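Side-chain contacts in hypothetical protein Atu0120 (Agrobacterium tumefaciens, PDB 2I6H), which is of unknown function, a mostly helical member of the bacterial DUF924 family crystallised with calcium ions: residues A[75-78]-A[82-85]; A[150-155]-A[164-169]. All blocks are in the same frame, centred on the assembly; numbering follows the deposited sequence. Where two conformers were deposited one is given.

How the interactions relate
Both contacts are buried and both join pieces close together in sequence, yet they belong to different parts of this all-helical fold: their centres lie about 23 Å apart and their nearest atoms about 11 Å, without touching. Interaction 1 folds the 3-10 segment at 76-78 onto the first turns of helix 80-97 and rests on the S82 hydroxyl bonded to the W76 carbonyl, with S83 OG nearby and an indole packed beside them. Interaction 2 sets helix 145-155 against helix 160-176 through C152, A166, N155 and the bent chain of E167, with no hydrogen bond across. Interaction 1 meets no other subunit and sends E78 outward to a calcium ion; interaction 2 has the second subunit against helix 160-176.

Interaction 1 of 2, residues A[75-78]-A[82-85]; sequences GWLE and SSLA. With CA (calcium ion), chain C.
The carbonyl oxygen of W76 is the polar centre of the contact between 75-78 and 82-85. S82 OG donates to W76 O over 2.7 Å, lying in the carbonyl plane on a lone pair with a C=O...donor angle of 125°. It gets there because OG stands between the backbone N and the carbonyl carbon (chi1 55°), which sets it against W76 O. S83 OG lies 3.1 Å from W76 O, but its single proton can also serve G79 O, so the sharing is not settled. The same hydroxyl oxygen comes to 3.3 Å from L77 CA, with the CD2 branch of L77 alongside.

A 3-10 turn in the loop after helix 51-69 leads into helix 80-97 and packs on its first turns. E78 N bonds to G75 O within the turn; S82, near the start of the helix, holds the W76 carbonyl, and S83 OG stands close to it.

Apolar packing lies beside these polar contacts. The six-membered ring of W76 meets the helix through CZ3, 3.7 Å from A85 CB, and CE3, 3.6 Å from S82 O, both partners lying oblique to the ring. Helix 29-41 supplies L30, A31 and I34 around the indole, and W76 NE1 donates to M23 O, which fixes the rotation of the ring.

Metal binding occupies the outer side. E78 is extended (chi1 -178°) and ends at a calcium ion, on which its carboxylate is bidentate, OE1 at 2.5 Å and OE2 at 2.4 Å, with a water as a further ligand.

Interaction 2 of 2, residues A[150-155]-A[164-169]; sequences RACDLN and HHAEEH
C152 carries SG anti to its own carbonyl carbon (chi1 -66°), which lays the sulfur against helix 164-169, while E167 bends at chi2 and brings its carboxylate back to meet it. The two segments belong to an antiparallel helical hairpin formed by helices 145-155 and 160-176, their short axes 8.7 Å apart at closest approach and at 171° to each other. C152 and A166 stand nearest in the backbone, and small residues at both places let the helices come close.

The sulfur touches both the A166 carbonyl and the glutamate head: SG is 3.5 Å from A166 O and 3.4 Å from E167 CD, with both carboxylate oxygens close by. E167 OE2 also lies 3.5 Å from C152 CB. None of these approaches is a hydrogen bond; the acid group is held instead by R170, one turn along the same helix, in a salt bridge through OE1. R170 touches C152 as well, and D44 of the second subunit packs on E167.

A166 points its methyl straight at the facing helix, where the side chain of N155 lies over it, ND2 at 3.6 Å from A166 CB. The amide of N155 is turned back on its own helix: ND2 donates to A151 O over 2.8 Å at an N-H...O angle of 161°. With that oxygen close to the amide plane, this bond holds the rotation of the buried amide. A151 O also accepts N155 N, from the other face of its carbonyl plane. The same twice-used oxygen borders the A166 methyl across the contact, A151 O lying 4.0 Å from A166 CB.

Interaction 1 of 2, residues A[75-78]-A[82-85]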
ATOM      1  N   GLY A  75      11.004  29.392   4.890  1.00 10.33           N
ATOM      2  CA  GLY A  75      11.558  29.715   3.581  1.00  9.81           C
ATOM      3  C   GLY A  75      11.626  28.517   2.641  1.00  9.06           C
ATOM      4  O   GLY A  75      11.714  28.690   1.418  1.00  8.68           O
ATOM      5  N   TRP A  76      11.607  27.304   3.198  1.00  8.50           N
ATOM      6  CA  TRP A  76      11.636  26.084   2.366  1.00  9.82           C
ATOM      7  C   TRP A  76      10.367  25.925   1.531  1.00 10.05           C
ATOM      8  O   TRP A  76      10.332  25.153   0.562  1.00 10.68           O
ATOM      9  CB  TRP A  76      11.880  24.830   3.237  1.00  9.13           C
ATOM     10  CG  TRP A  76      13.273  24.763   3.800  1.00  9.24           C
ATOM     11  CD1 TRP A  76      14.218  25.780   3.834  1.00  8.60           C
ATOM     12  CD2 TRP A  76      13.878  23.633   4.432  1.00  9.33           C
ATOM     13  NE1 TRP A  76      15.377  25.334   4.472  1.00 10.46           N
ATOM     14  CE2 TRP A  76      15.197  24.019   4.838  1.00 10.09           C
ATOM     15  CE3 TRP A  76      13.444  22.331   4.705  1.00 11.72           C
ATOM     16  CZ2 TRP A  76      16.066  23.138   5.497  1.00 11.51           C
ATOM     17  CZ3 TRP A  76      14.339  21.445   5.367  1.00  9.44           C
ATOM     18  CH2 TRP A  76      15.628  21.861   5.739  1.00  9.27           C
ATOM     19  N   LEU A  77       9.313  26.646   1.910  1.00 10.90           N
ATOM     20  CA  LEU A  77       8.097  26.641   1.083  1.00  9.23           C
ATOM     21  C   LEU A  77       8.371  27.179  -0.339  1.00 10.43           C
ATOM     22  O   LEU A  77       7.581  26.948  -1.256  1.00 10.37           O
ATOM     23  CB  LEU A  77       6.974  27.445   1.756  1.00  9.67           C
ATOM     24  CG  LEU A  77       6.334  26.736   2.976  1.00 12.59           C
ATOM     25  CD1 LEU A  77       5.437  27.740   3.727  1.00 13.31           C
ATOM     26  CD2 LEU A  77       5.550  25.427   2.562  1.00 15.95           C
ATOM     27  N   GLU A  78       9.485  27.899  -0.516  1.00 10.29           N
ATOM     28  CA  GLU A  78       9.793  28.444  -1.852  1.00 11.49           C
ATOM     29  C   GLU A  78      10.108  27.359  -2.917  1.00 11.10           C
ATOM     30  O   GLU A  78       9.895  27.594  -4.132  1.00 11.71           O
ATOM     31  CB  GLU A  78      10.941  29.459  -1.738  1.00 10.35           C
ATOM     32  CG  GLU A  78      11.268  30.085  -3.064  1.00 13.56           C
ATOM     33  CD  GLU A  78      12.363  31.172  -2.984  1.00 13.52           C
ATOM     34  OE1 GLU A  78      12.757  31.624  -1.893  1.00 11.72           O
ATOM     35  OE2 GLU A  78      12.831  31.575  -4.077  1.00 12.53           O
ATOM     36  N   SER A  82      12.430  21.236  -1.250  1.00  9.48           N
ATOM     37  CA  SER A  82      12.576  21.728   0.121  1.00  9.01           C
ATOM     38  C   SER A  82      11.231  21.668   0.863  1.00  9.29           C
ATOM     39  O   SER A  82      11.199  21.414   2.075  1.00  9.05           O
ATOM     40  CB  SER A  82      13.223  23.141   0.181  1.00  9.37           C
ATOM     41  OG  SER A  82      12.505  24.064  -0.616  1.00  9.36           O
ATOM     42  N   SER A  83      10.122  21.858   0.151  1.00  9.32           N
ATOM     43  CA  SER A  83       8.807  21.689   0.804  1.00  9.68           C
ATOM     44  C   SER A  83       8.565  20.210   1.130  1.00  9.97           C
ATOM     45  O   SER A  83       8.026  19.900   2.175  1.00  8.89           O
ATOM     46  CB  SER A  83       7.653  22.211  -0.044  1.00  9.96           C
ATOM     47  OG  SER A  83       7.668  23.632  -0.103  1.00  9.83           O
ATOM     48  N   LEU A  84       8.965  19.324   0.218  1.00  9.06           N
ATOM     49  CA  LEU A  84       8.970  17.883   0.531  1.00  9.35           C
ATOM     50  C   LEU A  84       9.757  17.605   1.830  1.00  9.50           C
ATOM     51  O   LEU A  84       9.313  16.839   2.688  1.00 10.04           O
ATOM     52  CB  LEU A  84       9.564  17.064  -0.658  1.00  7.64           C
ATOM     53  CG  LEU A  84       9.749  15.540  -0.425  1.00  9.50           C
ATOM     54  CD1 LEU A  84       8.402  14.901   0.027  1.00 14.15           C
ATOM     55  CD2 LEU A  84      10.313  14.821  -1.668  1.00 10.62           C
ATOM     56  N   ALA A  85      10.954  18.195   1.964  1.00  9.08           N
ATOM     57  CA  ALA A  85      11.736  18.064   3.188  1.00  8.98           C
ATOM     58  C   ALA A  85      10.926  18.485   4.428  1.00  9.23           C
ATOM     59  O   ALA A  85      11.019  17.820   5.474  1.00  9.18           O
ATOM     60  CB  ALA A  85      13.045  18.867   3.104  1.00  8.87           C
TER
HETATM   61 CA    CA C 501      14.495  33.043  -3.071  1.00 15.96          CA
HETATM   62  O   HOH W   1      15.903  31.014  -2.810  1.00 19.57           O

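Interaction 2 of 2, residues A[150-155]-A[164-169]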
ATOM      1  N   ARG A 150     -10.147  15.722   1.410  1.00 12.82           N
ATOM      2  CA  ARG A 150      -9.067  16.267   0.601  1.00 13.44           C
ATOM      3  C   ARG A 150      -7.983  15.219   0.317  1.00 12.46           C
ATOM      4  O   ARG A 150      -7.525  15.103  -0.832  1.00 12.44           O
ATOM      5  CB  ARG A 150      -8.450  17.482   1.270  1.00 13.21           C
ATOM      6  CG  ARG A 150      -7.516  18.227   0.358  1.00 16.01           C
ATOM      7  CD  ARG A 150      -6.958  19.471   1.038  1.00 15.90           C
ATOM      8  NE  ARG A 150      -6.212  20.245   0.049  1.00 18.23           N
ATOM      9  CZ  ARG A 150      -5.548  21.355   0.329  1.00 18.84           C
ATOM     10  NH1 ARG A 150      -5.528  21.818   1.562  1.00 19.74           N
ATOM     11  NH2 ARG A 150      -4.918  22.008  -0.646  1.00 21.68           N
ATOM     12  N   ALA A 151      -7.612  14.439   1.340  1.00 12.36           N
ATOM     13  CA  ALA A 151      -6.647  13.342   1.150  1.00 12.54           C
ATOM     14  C   ALA A 151      -7.113  12.351   0.092  1.00 11.99           C
ATOM     15  O   ALA A 151      -6.312  11.948  -0.765  1.00 12.01           O
ATOM     16  CB  ALA A 151      -6.406  12.578   2.482  1.00 12.08           C
ATOM     17  N   CYS A 152      -8.385  11.949   0.152  1.00 11.78           N
ATOM     18  CA  CYS A 152      -8.890  10.980  -0.837  1.00 12.63           C
ATOM     19  C   CYS A 152      -8.851  11.572  -2.271  1.00 12.79           C
ATOM     20  O   CYS A 152      -8.447  10.888  -3.225  1.00 13.27           O
ATOM     21  CB  CYS A 152     -10.273  10.443  -0.431  1.00 12.01           C
ATOM     22  SG  CYS A 152     -10.182   9.464   1.096  1.00 14.64           S
ATOM     23  N   ASP A 153      -9.236  12.844  -2.424  1.00 13.04           N
ATOM     24  CA  ASP A 153      -9.191  13.512  -3.728  1.00 12.72           C
ATOM     25  C   ASP A 153      -7.767  13.573  -4.253  1.00 12.45           C
ATOM     26  O   ASP A 153      -7.510  13.309  -5.423  1.00 12.29           O
ATOM     27  CB  ASP A 153      -9.706  14.951  -3.594  1.00 13.89           C
ATOM     28  CG  ASP A 153     -11.237  15.019  -3.364  1.00 16.78           C
ATOM     29  OD1 ASP A 153     -11.928  13.998  -3.544  1.00 18.97           O
ATOM     30  OD2 ASP A 153     -11.712  16.099  -2.973  1.00 19.96           O
ATOM     31  N   LEU A 154      -6.840  13.910  -3.373  1.00 10.82           N
ATOM     32  CA  LEU A 154      -5.449  14.038  -3.796  1.00 11.59           C
ATOM     33  C   LEU A 154      -4.833  12.696  -4.178  1.00 11.28           C
ATOM     34  O   LEU A 154      -4.014  12.637  -5.102  1.00 11.63           O
ATOM     35  CB  LEU A 154      -4.629  14.714  -2.682  1.00 11.85           C
ATOM     36  CG  LEU A 154      -4.915  16.210  -2.484  1.00 11.19           C
ATOM     37  CD1 LEU A 154      -4.302  16.644  -1.162  1.00 15.64           C
ATOM     38  CD2 LEU A 154      -4.372  17.024  -3.674  1.00 14.95           C
ATOM     39  N   ASN A 155      -5.253  11.629  -3.500  1.00 11.10           N
ATOM     40  CA  ASN A 155      -4.710  10.286  -3.800  1.00 11.99           C
ATOM     41  C   ASN A 155      -5.395   9.598  -4.991  1.00 13.62           C
ATOM     42  O   ASN A 155      -4.897   8.571  -5.488  1.00 13.41           O
ATOM     43  CB  ASN A 155      -4.761   9.373  -2.576  1.00 12.28           C
ATOM     44  CG  ASN A 155      -3.638   9.669  -1.555  1.00 12.76           C
ATOM     45  OD1 ASN A 155      -2.501   9.159  -1.665  1.00 13.85           O
ATOM     46  ND2 ASN A 155      -3.956  10.476  -0.540  1.00 14.16           N
ATOM     47  N   HIS A 164      -6.351   3.370  -1.532  1.00 11.93           N
ATOM     48  CA  HIS A 164      -6.821   2.475  -0.486  1.00 12.02           C
ATOM     49  C   HIS A 164      -6.454   3.030   0.907  1.00 12.91           C
ATOM     50  O   HIS A 164      -7.321   3.109   1.796  1.00 12.45           O
ATOM     51  CB  HIS A 164      -6.287   1.049  -0.677  1.00 12.91           C
ATOM     52  CG  HIS A 164      -6.450   0.179   0.546  1.00 14.91           C
ATOM     53  ND1 HIS A 164      -7.685  -0.251   0.992  1.00 16.42           N
ATOM     54  CD2 HIS A 164      -5.539  -0.348   1.397  1.00 18.03           C
ATOM     55  CE1 HIS A 164      -7.525  -0.998   2.074  1.00 16.17           C
ATOM     56  NE2 HIS A 164      -6.233  -1.073   2.339  1.00 17.66           N
ATOM     57  N   HIS A 165      -5.184   3.415   1.109  1.00 11.97           N
ATOM     58  CA  HIS A 165      -4.774   3.920   2.437  1.00 13.44           C
ATOM     59  C   HIS A 165      -5.508   5.222   2.833  1.00 12.86           C
ATOM     60  O   HIS A 165      -5.891   5.412   3.988  1.00 11.82           O
ATOM     61  CB  HIS A 165      -3.259   4.138   2.461  1.00 14.19           C
ATOM     62  CG  HIS A 165      -2.466   2.874   2.277  1.00 18.20           C
ATOM     63  ND1 HIS A 165      -1.205   2.859   1.708  1.00 21.63           N
ATOM     64  CD2 HIS A 165      -2.751   1.591   2.595  1.00 20.98           C
ATOM     65  CE1 HIS A 165      -0.763   1.611   1.662  1.00 23.13           C
ATOM     66  NE2 HIS A 165      -1.684   0.820   2.187  1.00 21.26           N
ATOM     67  N   ALA A 166      -5.666   6.127   1.876  1.00 11.79           N
ATOM     68  CA  ALA A 166      -6.402   7.387   2.154  1.00 12.43           C
ATOM     69  C   ALA A 166      -7.856   7.093   2.580  1.00 12.65           C
ATOM     70  O   ALA A 166      -8.396   7.735   3.490  1.00 12.54           O
ATOM     71  CB  ALA A 166      -6.371   8.304   0.918  1.00 13.30           C
ATOM     72  N   GLU A 167      -8.469   6.102   1.940  1.00 12.12           N
ATOM     73  CA  GLU A 167      -9.851   5.736   2.235  1.00 13.82           C
ATOM     74  C   GLU A 167      -9.966   5.045   3.587  1.00 14.10           C
ATOM     75  O   GLU A 167     -10.935   5.289   4.313  1.00 14.18           O
ATOM     76  CB  GLU A 167     -10.444   4.858   1.124  1.00 14.61           C
ATOM     77  CG  GLU A 167     -10.670   5.595  -0.185  1.00 17.07           C
ATOM     78  CD  GLU A 167     -11.778   6.679  -0.148  1.00 22.92           C
ATOM     79  OE1 GLU A 167     -12.537   6.799   0.850  1.00 23.52           O
ATOM     80  OE2 GLU A 167     -11.868   7.428  -1.147  1.00 23.49           O
ATOM     81  N   GLU A 168      -8.962   4.229   3.933  1.00 14.40           N
ATOM     82  CA  GLU A 168      -8.874   3.581   5.261  0.50 14.83           C
ATOM     83  C   GLU A 168      -8.899   4.630   6.379  1.00 15.21           C
ATOM     84  O   GLU A 168      -9.618   4.488   7.392  1.00 15.46           O
ATOM     85  CB  GLU A 168      -7.562   2.808   5.384  0.50 15.26           C
ATOM     86  CG  GLU A 168      -7.487   1.519   4.558  0.50 17.08           C
ATOM     87  CD  GLU A 168      -8.362   0.420   5.124  0.50 16.95           C
ATOM     88  OE1 GLU A 168      -8.003  -0.170   6.173  0.50 19.34           O
ATOM     89  OE2 GLU A 168      -9.406   0.150   4.514  0.50 19.22           O
ATOM     90  N   HIS A 169      -8.102   5.685   6.199  1.00 13.51           N
ATOM     91  CA  HIS A 169      -8.039   6.732   7.200  1.00 14.05           C
ATOM     92  C   HIS A 169      -9.363   7.490   7.250  1.00 14.13           C
ATOM     93  O   HIS A 169      -9.855   7.767   8.353  1.00 13.60           O
ATOM     94  CB  HIS A 169      -6.877   7.706   6.908  1.00 13.89           C
ATOM     95  CG  HIS A 169      -5.514   7.157   7.252  1.00 14.71           C
ATOM     96  ND1 HIS A 169      -4.847   6.232   6.466  1.00 15.17           N
ATOM     97  CD2 HIS A 169      -4.684   7.435   8.290  1.00 16.86           C
ATOM     98  CE1 HIS A 169      -3.669   5.968   7.008  1.00 17.96           C
ATOM     99  NE2 HIS A 169      -3.543   6.689   8.112  1.00 17.18           N
TER